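Long-range contact in agmatinase (Burkholderia thailandensis, PDB 4DZ4), which probably hydrolyses agmatine to putrescine and urea with the help of two manganese ions per subunit, as an agmatinase of the arginase family: residues I118-M132 and I141-Y153. Sequence-based numbering, arbitrary orientation.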
ATOM      1  N   ILE B 118      24.579  23.529  -2.744  1.00 10.50           N
ATOM      2  CA  ILE B 118      25.069  22.419  -1.948  1.00 10.57           C
ATOM      3  C   ILE B 118      26.541  22.645  -1.510  1.00 10.94           C
ATOM      4  O   ILE B 118      26.881  22.433  -0.325  1.00 11.23           O
ATOM      5  CB  ILE B 118      24.887  21.058  -2.643  1.00 10.26           C
ATOM      6  CG1 ILE B 118      23.396  20.814  -2.951  1.00 10.04           C
ATOM      7  CG2 ILE B 118      25.501  19.929  -1.777  1.00 10.01           C
ATOM      8  CD1 ILE B 118      23.154  19.659  -3.909  1.00  9.95           C
ATOM      9  N   VAL B 119      27.384  23.108  -2.428  1.00 11.49           N
ATOM     10  CA  VAL B 119      28.786  23.461  -2.053  1.00 12.17           C
ATOM     11  C   VAL B 119      28.768  24.475  -0.905  1.00 12.95           C
ATOM     12  O   VAL B 119      29.510  24.318   0.074  1.00 13.19           O
ATOM     13  CB  VAL B 119      29.607  23.980  -3.257  1.00 12.42           C
ATOM     14  CG1 VAL B 119      31.027  24.398  -2.827  1.00 13.18           C
ATOM     15  CG2 VAL B 119      29.673  22.918  -4.348  1.00 11.99           C
ATOM     16  N   GLU B 120      27.921  25.502  -0.988  1.00 13.14           N
ATOM     17  CA  GLU B 120      27.945  26.568   0.026  1.00 14.23           C
ATOM     18  C   GLU B 120      27.388  26.095   1.380  1.00 13.61           C
ATOM     19  O   GLU B 120      27.844  26.506   2.433  1.00 13.88           O
ATOM     20  CB  GLU B 120      27.156  27.775  -0.485  1.00 15.24           C
ATOM     21  CG  GLU B 120      26.971  28.897   0.517  1.00 16.93           C
ATOM     22  CD  GLU B 120      28.277  29.554   0.967  1.00 19.27           C
ATOM     23  OE1 GLU B 120      29.360  29.383   0.351  1.00 20.00           O
ATOM     24  OE2 GLU B 120      28.217  30.260   1.990  1.00 21.82           O
ATOM     25  N   HIS B 121      26.389  25.214   1.333  1.00 12.89           N
ATOM     26  CA  HIS B 121      25.854  24.586   2.534  1.00 12.67           C
ATOM     27  C   HIS B 121      26.972  23.852   3.248  1.00 12.63           C
ATOM     28  O   HIS B 121      27.177  24.029   4.459  1.00 13.02           O
ATOM     29  CB  HIS B 121      24.707  23.651   2.089  1.00 11.70           C
ATOM     30  CG  HIS B 121      24.152  22.757   3.174  1.00 11.74           C
ATOM     31  ND1 HIS B 121      23.287  23.197   4.116  1.00 11.87           N
ATOM     32  CD2 HIS B 121      24.308  21.374   3.389  1.00 11.09           C
ATOM     33  CE1 HIS B 121      22.949  22.159   4.918  1.00 11.79           C
ATOM     34  NE2 HIS B 121      23.579  21.052   4.472  1.00 11.34           N
ATOM     35  N   ALA B 122      27.721  23.050   2.503  1.00 12.63           N
ATOM     36  CA  ALA B 122      28.806  22.254   3.095  1.00 13.11           C
ATOM     37  C   ALA B 122      29.945  23.185   3.537  1.00 14.28           C
ATOM     38  O   ALA B 122      30.499  23.030   4.619  1.00 14.42           O
ATOM     39  CB  ALA B 122      29.311  21.212   2.103  1.00 12.60           C
ATOM     40  N   ARG B 123      30.300  24.149   2.685  1.00 14.59           N
ATOM     41  CA  ARG B 123      31.344  25.120   3.081  1.00 16.10           C
ATOM     42  C   ARG B 123      31.028  25.784   4.415  1.00 16.48           C
ATOM     43  O   ARG B 123      31.906  25.914   5.290  1.00 17.01           O
ATOM     44  CB  ARG B 123      31.578  26.161   1.973  1.00 17.34           C
ATOM     45  CG  ARG B 123      32.809  27.057   2.199  1.00 19.37           C
ATOM     46  CD  ARG B 123      32.669  28.426   1.523  1.00 21.58           C
ATOM     47  NE  ARG B 123      31.561  29.175   2.124  1.00 22.59           N
ATOM     48  CZ  ARG B 123      31.640  29.901   3.238  1.00 24.40           C
ATOM     49  NH1 ARG B 123      32.800  30.016   3.891  1.00 26.30           N
ATOM     50  NH2 ARG B 123      30.561  30.514   3.714  1.00 24.47           N
ATOM     51  N   THR B 124      29.784  26.230   4.574  1.00 15.90           N
ATOM     52  CA  THR B 124      29.359  26.871   5.792  1.00 16.96           C
ATOM     53  C   THR B 124      29.537  25.946   7.006  1.00 16.76           C
ATOM     54  O   THR B 124      30.069  26.345   8.050  1.00 17.42           O
ATOM     55  CB  THR B 124      27.889  27.336   5.680  1.00 17.04           C
ATOM     56  OG1 THR B 124      27.839  28.381   4.715  1.00 18.54           O
ATOM     57  CG2 THR B 124      27.396  27.893   7.011  1.00 17.96           C
ATOM     58  N   ILE B 125      29.081  24.704   6.871  1.00 15.76           N
ATOM     59  CA  ILE B 125      29.161  23.775   8.010  1.00 15.75           C
ATOM     60  C   ILE B 125      30.625  23.427   8.291  1.00 16.60           C
ATOM     61  O   ILE B 125      31.060  23.402   9.439  1.00 16.93           O
ATOM     62  CB  ILE B 125      28.307  22.518   7.746  1.00 14.90           C
ATOM     63  CG1 ILE B 125      26.819  22.928   7.730  1.00 14.84           C
ATOM     64  CG2 ILE B 125      28.596  21.443   8.799  1.00 14.96           C
ATOM     65  CD1 ILE B 125      25.940  21.917   7.005  1.00 14.17           C
ATOM     66  N   LEU B 126      31.405  23.237   7.226  1.00 16.91           N
ATOM     67  CA  LEU B 126      32.800  22.832   7.408  1.00 17.63           C
ATOM     68  C   LEU B 126      33.677  23.914   8.053  1.00 18.82           C
ATOM     69  O   LEU B 126      34.709  23.587   8.633  1.00 20.11           O
ATOM     70  CB  LEU B 126      33.403  22.317   6.101  1.00 17.63           C
ATOM     71  CG  LEU B 126      32.759  21.032   5.593  1.00 17.62           C
ATOM     72  CD1 LEU B 126      33.312  20.704   4.216  1.00 17.43           C
ATOM     73  CD2 LEU B 126      33.016  19.903   6.559  1.00 18.50           C
ATOM     74  N   GLN B 127      33.242  25.180   8.004  1.00 18.91           N
ATOM     75  CA  GLN B 127      33.972  26.267   8.655  1.00 20.34           C
ATOM     76  C   GLN B 127      33.973  26.069  10.178  1.00 21.21           C
ATOM     77  O   GLN B 127      34.880  26.566  10.872  1.00 21.92           O
ATOM     78  CB  GLN B 127      33.432  27.655   8.242  1.00 20.56           C
ATOM     79  N   SER B 128      33.014  25.294  10.689  1.00 20.77           N
ATOM     80  CA  SER B 128      32.909  25.023  12.134  1.00 22.32           C
ATOM     81  C   SER B 128      33.807  23.908  12.631  1.00 23.71           C
ATOM     82  O   SER B 128      33.895  23.692  13.847  1.00 24.94           O
ATOM     83  CB  SER B 128      31.460  24.666  12.526  1.00 21.68           C
ATOM     84  OG  SER B 128      31.155  23.332  12.127  1.00 20.70           O
ATOM     85  N   ASP B 129      34.461  23.188  11.726  1.00 23.79           N
ATOM     86  CA  ASP B 129      35.138  21.939  12.111  1.00 26.25           C
ATOM     87  C   ASP B 129      34.239  20.759  12.581  1.00 25.42           C
ATOM     88  O   ASP B 129      34.764  19.703  12.933  1.00 26.09           O
ATOM     89  CB  ASP B 129      36.223  22.180  13.162  1.00 29.25           C
ATOM     90  CG  ASP B 129      37.287  23.154  12.688  1.00 31.73           C
ATOM     91  OD1 ASP B 129      37.477  23.294  11.457  1.00 32.75           O
ATOM     92  OD2 ASP B 129      37.922  23.780  13.556  1.00 33.03           O
ATOM     93  N   ALA B 130      32.914  20.921  12.605  1.00 22.81           N
ATOM     94  CA  ALA B 130      32.032  19.743  12.710  1.00 20.70           C
ATOM     95  C   ALA B 130      32.210  18.842  11.483  1.00 19.06           C
ATOM     96  O   ALA B 130      32.567  19.319  10.411  1.00 18.51           O
ATOM     97  CB  ALA B 130      30.567  20.179  12.833  1.00 19.69           C
ATOM     98  N   ARG B 131      31.982  17.541  11.653  1.00 17.65           N
ATOM     99  CA  ARG B 131      31.882  16.611  10.527  1.00 17.03           C
ATOM    100  C   ARG B 131      30.465  16.725   9.984  1.00 15.27           C
ATOM    101  O   ARG B 131      29.542  17.066  10.735  1.00 15.55           O
ATOM    102  CB  ARG B 131      32.046  15.165  10.983  1.00 17.54           C
ATOM    103  CG  ARG B 131      33.290  14.843  11.792  1.00 19.87           C
ATOM    104  CD  ARG B 131      34.542  14.908  10.954  1.00 21.54           C
ATOM    105  NE  ARG B 131      35.645  14.342  11.730  1.00 24.39           N
ATOM    106  CZ  ARG B 131      36.913  14.332  11.345  1.00 25.49           C
ATOM    107  NH1 ARG B 131      37.272  14.884  10.191  1.00 26.87           N
ATOM    108  NH2 ARG B 131      37.818  13.771  12.127  1.00 27.11           N
ATOM    109  N   MET B 132      30.290  16.376   8.713  1.00 14.42           N
ATOM    110  CA  MET B 132      28.960  16.344   8.087  1.00 13.28           C
ATOM    111  C   MET B 132      28.480  14.915   7.906  1.00 12.41           C
ATOM    112  O   MET B 132      29.195  14.084   7.358  1.00 12.19           O
ATOM    113  CB  MET B 132      28.944  17.042   6.724  1.00 13.47           C
ATOM    114  CG  MET B 132      29.132  18.541   6.824  1.00 14.38           C
ATOM    115  SD  MET B 132      29.027  19.316   5.195  1.00 14.90           S
ATOM    116  CE  MET B 132      27.292  19.104   4.763  1.00 13.66           C
ATOM    117  N   ILE B 141      24.050  14.532  -4.980  1.00  9.17           N
ATOM    118  CA  ILE B 141      24.478  15.470  -3.906  1.00  9.88           C
ATOM    119  C   ILE B 141      25.916  15.233  -3.447  1.00 10.07           C
ATOM    120  O   ILE B 141      26.597  16.167  -2.986  1.00 10.14           O
ATOM    121  CB  ILE B 141      23.512  15.478  -2.688  1.00  9.62           C
ATOM    122  CG1 ILE B 141      23.642  14.187  -1.842  1.00  9.48           C
ATOM    123  CG2 ILE B 141      22.064  15.759  -3.161  1.00  9.90           C
ATOM    124  CD1 ILE B 141      22.856  14.206  -0.526  1.00  9.53           C
ATOM    125  N   THR B 142      26.393  13.994  -3.565  1.00  9.89           N
ATOM    126  CA  THR B 142      27.725  13.670  -3.070  1.00 10.21           C
ATOM    127  C   THR B 142      28.861  14.390  -3.829  1.00 10.56           C
ATOM    128  O   THR B 142      29.928  14.678  -3.251  1.00 10.95           O
ATOM    129  CB  THR B 142      27.934  12.160  -3.064  1.00  9.97           C
ATOM    130  OG1 THR B 142      26.872  11.553  -2.313  1.00  9.61           O
ATOM    131  CG2 THR B 142      29.298  11.796  -2.411  1.00 10.57           C
ATOM    132  N   TYR B 143      28.611  14.718  -5.092  1.00 10.69           N
ATOM    133  CA  TYR B 143      29.605  15.442  -5.875  1.00 11.04           C
ATOM    134  C   TYR B 143      29.870  16.849  -5.297  1.00 11.12           C
ATOM    135  O   TYR B 143      30.999  17.150  -4.927  1.00 11.65           O
ATOM    136  CB  TYR B 143      29.191  15.445  -7.363  1.00 11.66           C
ATOM    137  CG  TYR B 143      30.073  16.245  -8.272  1.00 12.78           C
ATOM    138  CD1 TYR B 143      31.480  16.114  -8.241  1.00 13.30           C
ATOM    139  CD2 TYR B 143      29.508  17.115  -9.217  1.00 13.65           C
ATOM    140  CE1 TYR B 143      32.285  16.862  -9.092  1.00 14.24           C
ATOM    141  CE2 TYR B 143      30.312  17.887 -10.058  1.00 14.55           C
ATOM    142  CZ  TYR B 143      31.702  17.724 -10.002  1.00 15.12           C
ATOM    143  OH  TYR B 143      32.476  18.462 -10.858  1.00 16.06           O
ATOM    144  N   PRO B 144      28.834  17.709  -5.163  1.00 10.57           N
ATOM    145  CA  PRO B 144      29.184  18.993  -4.536  1.00 11.00           C
ATOM    146  C   PRO B 144      29.651  18.864  -3.081  1.00 10.98           C
ATOM    147  O   PRO B 144      30.468  19.671  -2.614  1.00 11.40           O
ATOM    148  CB  PRO B 144      27.869  19.810  -4.603  1.00 10.78           C
ATOM    149  CG  PRO B 144      26.799  18.810  -5.011  1.00 10.28           C
ATOM    150  CD  PRO B 144      27.521  17.767  -5.825  1.00 10.42           C
ATOM    151  N   LEU B 145      29.193  17.821  -2.379  1.00 10.71           N
ATOM    152  CA  LEU B 145      29.677  17.596  -1.018  1.00 11.10           C
ATOM    153  C   LEU B 145      31.169  17.288  -1.042  1.00 11.69           C
ATOM    154  O   LEU B 145      31.919  17.818  -0.212  1.00 12.01           O
ATOM    155  CB  LEU B 145      28.896  16.462  -0.327  1.00 10.78           C
ATOM    156  CG  LEU B 145      27.423  16.779   0.023  1.00 10.57           C
ATOM    157  CD1 LEU B 145      26.757  15.547   0.637  1.00 10.16           C
ATOM    158  CD2 LEU B 145      27.286  17.982   0.974  1.00 11.60           C
ATOM    159  N   LEU B 146      31.605  16.468  -1.995  1.00 11.55           N
ATOM    160  CA  LEU B 146      33.026  16.161  -2.138  1.00 12.47           C
ATOM    161  C   LEU B 146      33.848  17.405  -2.508  1.00 13.01           C
ATOM    162  O   LEU B 146      34.969  17.576  -2.052  1.00 13.43           O
ATOM    163  CB  LEU B 146      33.249  15.058  -3.174  1.00 12.24           C
ATOM    164  CG  LEU B 146      32.859  13.650  -2.722  1.00 11.93           C
ATOM    165  CD1 LEU B 146      32.872  12.743  -3.942  1.00 12.31           C
ATOM    166  CD2 LEU B 146      33.777  13.111  -1.603  1.00 12.42           C
ATOM    167  N   ILE B 147      33.296  18.261  -3.360  1.00 13.01           N
ATOM    168  CA  ILE B 147      33.982  19.517  -3.715  1.00 13.41           C
ATOM    169  C   ILE B 147      34.308  20.296  -2.445  1.00 13.94           C
ATOM    170  O   ILE B 147      35.453  20.715  -2.238  1.00 14.37           O
ATOM    171  CB  ILE B 147      33.138  20.378  -4.693  1.00 13.33           C
ATOM    172  CG1 ILE B 147      33.093  19.686  -6.065  1.00 13.53           C
ATOM    173  CG2 ILE B 147      33.681  21.808  -4.806  1.00 14.02           C
ATOM    174  CD1 ILE B 147      32.070  20.269  -7.016  1.00 13.57           C
ATOM    175  N   ALA B 148      33.302  20.469  -1.585  1.00 13.46           N
ATOM    176  CA  ALA B 148      33.465  21.268  -0.381  1.00 14.38           C
ATOM    177  C   ALA B 148      34.414  20.559   0.595  1.00 14.73           C
ATOM    178  O   ALA B 148      35.256  21.203   1.235  1.00 15.78           O
ATOM    179  CB  ALA B 148      32.100  21.503   0.260  1.00 13.77           C
ATOM    180  N   HIS B 149      34.306  19.232   0.678  1.00 14.60           N
ATOM    181  CA  HIS B 149      35.224  18.455   1.535  1.00 15.58           C
ATOM    182  C   HIS B 149      36.675  18.511   1.105  1.00 16.83           C
ATOM    183  O   HIS B 149      37.561  18.613   1.943  1.00 17.43           O
ATOM    184  CB  HIS B 149      34.740  17.018   1.700  1.00 14.65           C
ATOM    185  CG  HIS B 149      33.650  16.872   2.744  1.00 14.34           C
ATOM    186  ND1 HIS B 149      32.368  17.214   2.503  1.00 13.80           N
ATOM    187  CD2 HIS B 149      33.701  16.434   4.070  1.00 14.57           C
ATOM    188  CE1 HIS B 149      31.630  16.995   3.620  1.00 13.95           C
ATOM    189  NE2 HIS B 149      32.452  16.527   4.579  1.00 13.99           N
ATOM    190  N   ALA B 150      36.933  18.455  -0.196  1.00 17.44           N
ATOM    191  CA  ALA B 150      38.297  18.602  -0.709  1.00 19.26           C
ATOM    192  C   ALA B 150      38.877  19.980  -0.406  1.00 20.85           C
ATOM    193  O   ALA B 150      40.089  20.092  -0.225  1.00 21.87           O
ATOM    194  CB  ALA B 150      38.350  18.314  -2.207  1.00 19.24           C
ATOM    195  N   GLN B 151      38.035  21.023  -0.357  1.00 21.76           N
ATOM    196  CA  GLN B 151      38.507  22.368   0.036  1.00 23.48           C
ATOM    197  C   GLN B 151      39.120  22.330   1.439  1.00 24.33           C
ATOM    198  O   GLN B 151      40.144  22.943   1.692  1.00 25.61           O
ATOM    199  CB  GLN B 151      37.388  23.425   0.014  1.00 24.83           C
ATOM    200  CG  GLN B 151      36.907  23.891  -1.360  1.00 27.58           C
ATOM    201  CD  GLN B 151      35.636  24.770  -1.314  1.00 29.64           C
ATOM    202  OE1 GLN B 151      35.115  25.103  -0.238  1.00 30.33           O
ATOM    203  NE2 GLN B 151      35.137  25.150  -2.493  1.00 29.78           N
ATOM    204  N   LYS B 152      38.469  21.616   2.353  1.00 23.75           N
ATOM    205  CA  LYS B 152      38.894  21.588   3.744  1.00 24.21           C
ATOM    206  C   LYS B 152      39.996  20.575   4.005  1.00 24.55           C
ATOM    207  O   LYS B 152      40.954  20.898   4.682  1.00 24.66           O
ATOM    208  CB  LYS B 152      37.712  21.273   4.666  1.00 24.36           C
ATOM    209  CG  LYS B 152      38.080  21.301   6.141  1.00 26.07           C
ATOM    210  CD  LYS B 152      36.853  21.151   7.018  1.00 26.06           C
ATOM    211  CE  LYS B 152      37.174  21.306   8.501  1.00 27.11           C
ATOM    212  NZ  LYS B 152      37.665  22.657   8.903  1.00 30.03           N
ATOM    213  N   TYR B 153      39.840  19.367   3.462  1.00 23.22           N
ATOM    214  CA  TYR B 153      40.664  18.208   3.793  1.00 24.02           C
ATOM    215  C   TYR B 153      41.726  17.878   2.751  1.00 24.89           C
ATOM    216  O   TYR B 153      42.542  16.970   2.962  1.00 26.42           O
ATOM    217  CB  TYR B 153      39.782  16.979   4.020  1.00 22.85           C
ATOM    218  CG  TYR B 153      38.946  17.072   5.260  1.00 23.08           C
ATOM    219  CD1 TYR B 153      39.519  16.812   6.511  1.00 23.94           C
ATOM    220  CD2 TYR B 153      37.585  17.421   5.199  1.00 22.52           C
ATOM    221  CE1 TYR B 153      38.774  16.908   7.666  1.00 24.10           C
ATOM    222  CE2 TYR B 153      36.816  17.515   6.363  1.00 22.54           C
ATOM    223  CZ  TYR B 153      37.426  17.252   7.595  1.00 23.79           C
ATOM    224  OH  TYR B 153      36.725  17.324   8.776  1.00 24.27           O
TER
HETATM  225  O   HOH W   1      37.165  18.712  11.133  1.00 37.23           O
HETATM  226  O   HOH W   2      32.600  16.435   7.274  1.00 15.16           O
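The imidazole of His149 carries Leu126 on one face, CD1 lying 4.0 Å from the ring centroid and only 8° off the normal, a CH-pi contact. At the ring's edge, in its plane, ND1 donates to the backbone O of Leu145, while NE2 is linked by a water to the backbone N of Met132; the sulfur of Met132 approaches obliquely, and Tyr242 makes an edge-to-face pair with the imidazole. Held at ND1 by Leu145 O and at NE2 by water, the ring is probably restrained in its rotation. On Tyr153, Leu126 CD2 comes near the ring plane at the edge, and Lys152 CG lies over one face, toward its rim. Tyr153 OH accepts a weak, bent bond from Arg131 NH1 (2.9 Å) and meets a water that donates to Asp129 O.

Lys152 swings its CG away from the main-chain N (chi1 -177°), extends past Leu126 and turns at its last torsion, bringing NZ to Asp129 OD1 at 2.6 Å in a salt bridge. The same NZ bonds Leu126 O at 3.1 Å; Lys152 NZ and Asp129 N reach this oxygen from opposite faces of its carbonyl plane.

Further along, helix segments 118-126 and 142-153 cross at -39°, with their axes 8.1 Å apart at closest approach. Ala122 CB and Ala148 CB press to 3.4 Å, Val119 fits as a knob among Pro144, Ile147, Ala148 and Gln151, and Ile118 CG2 lies 3.7 Å from Pro144 CG. Helices 114-126 and 142-153 lie side by side on one face of the arginase fold's parallel sheet, joined through strand 131-136. Their chemistry divides: apolar packing joins the helix bodies, whereas an ammonium tied to a carboxylate and a carbonyl fastens the turn where helix 114-126 gives way to the strand.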